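Local coordinates for glycoside hydrolase family protein (Novosphingobium sp. PP1Y, PDB 6Q2F) that probably hydrolyses terminal alpha-L-rhamnose from glycosides, as expected of an alpha-L-rhamnosidase, at residues A995-A998 with D999-A1002. Residues are numbered along the deposited sequence; the frame is centred on the assembly and turned at random.
Sequences AFQA and DRGA
F996, the last residue of strand 992-996, meets A1002 through its root: the A1002 CB methyl lies 3.6 Å from F996 CB and equally near CG, so the contact falls at the start of the ring, which it approaches obliquely. The ring of F996 also meets F1025 edge-to-face and touches L1014. Q997 has its CG anti to the backbone N (chi1 -170°) and an extended chain that runs alongside R1000, both side chains pointing the same way. The amide carbon Q997 CD sits 3.9 Å above the plane of the R1000 guanidinium, offset toward its rim, and the two planes are 36° apart, a tilted overlap short of parallel stacking. Water 1 joins the polar ends, donating to Q997 OE1 at 2.6 Å and accepting from R1000 NH1; OE1 also takes the backbone N-H of I1028, a second bond that, with the water, restrains the amide's rotation. Inside the bend, water 2 donates to Q997 O at 2.9 Å and accepts from R1000 N and from A1002 N at 2.8 Å, bridging three backbone groups. Past A998 the chain turns at D999, whose phi of 60° is positive. The whole is a water-bridged turn, the loop of a beta-hairpin formed by strands 992-996 and 1005-1008, at the margin of a six-stranded sheet in a C-terminal beta-sandwich domain, consistent with a galactose-binding-like fold.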
# COMPACT_ATOMS: atom_id res chain seq x y z
N ALA A 995 -25.68 17.11 -32.73
CA ALA A 995 -26.65 16.05 -32.52
C ALA A 995 -26.34 15.38 -31.20
O ALA A 995 -25.18 15.11 -30.90
CB ALA A 995 -26.64 15.03 -33.67
N PHE A 996 -27.38 15.11 -30.41
CA PHE A 996 -27.21 14.59 -29.07
C PHE A 996 -27.60 13.13 -28.99
O PHE A 996 -28.62 12.71 -29.53
CB PHE A 996 -28.02 15.40 -28.07
CG PHE A 996 -27.51 16.80 -27.88
CD1 PHE A 996 -26.48 17.05 -26.99
CD2 PHE A 996 -28.07 17.86 -28.57
CE1 PHE A 996 -26.01 18.33 -26.80
CE2 PHE A 996 -27.59 19.17 -28.38
CZ PHE A 996 -26.56 19.39 -27.49
N GLN A 997 -26.75 12.35 -28.32
CA GLN A 997 -27.06 10.97 -27.97
C GLN A 997 -28.48 10.84 -27.43
O GLN A 997 -28.90 11.59 -26.55
CB GLN A 997 -26.07 10.47 -26.93
CG GLN A 997 -26.18 9.01 -26.70
CD GLN A 997 -24.97 8.47 -25.90
OE1 GLN A 997 -24.22 9.23 -25.28
NE2 GLN A 997 -24.80 7.16 -25.92
N ALA A 998 -29.21 9.86 -27.97
CA ALA A 998 -30.62 9.71 -27.66
C ALA A 998 -30.82 9.22 -26.22
O ALA A 998 -29.92 8.63 -25.61
CB ALA A 998 -31.29 8.75 -28.64
N ASP A 999 -32.01 9.50 -25.69
CA ASP A 999 -32.41 9.05 -24.35
C ASP A 999 -31.47 9.59 -23.28
O ASP A 999 -31.13 8.91 -22.31
CB ASP A 999 -32.50 7.52 -24.30
CG ASP A 999 -33.53 6.99 -25.28
OD1 ASP A 999 -34.66 7.53 -25.28
OD2 ASP A 999 -33.21 6.09 -26.08
N ARG A 1000 -31.05 10.84 -23.46
CA ARG A 1000 -30.18 11.50 -22.51
C ARG A 1000 -30.77 12.84 -22.08
O ARG A 1000 -30.05 13.68 -21.53
CB ARG A 1000 -28.78 11.69 -23.09
CG ARG A 1000 -28.02 10.37 -23.20
CD ARG A 1000 -27.87 9.71 -21.84
NE ARG A 1000 -27.47 8.31 -21.97
CZ ARG A 1000 -26.20 7.90 -22.03
NH1 ARG A 1000 -25.22 8.78 -21.95
NH2 ARG A 1000 -25.92 6.61 -22.15
N GLY A 1001 -32.06 13.06 -22.34
CA GLY A 1001 -32.70 14.29 -21.94
C GLY A 1001 -32.45 15.47 -22.86
O GLY A 1001 -32.96 16.56 -22.59
N ALA A 1002 -31.70 15.30 -23.93
CA ALA A 1002 -31.44 16.40 -24.84
C ALA A 1002 -32.30 16.28 -26.09
O ALA A 1002 -32.73 15.18 -26.46
CB ALA A 1002 -29.96 16.43 -25.22
O HOH W 1 -23.03 8.05 -23.25
O HOH W 2 -31.14 13.03 -25.42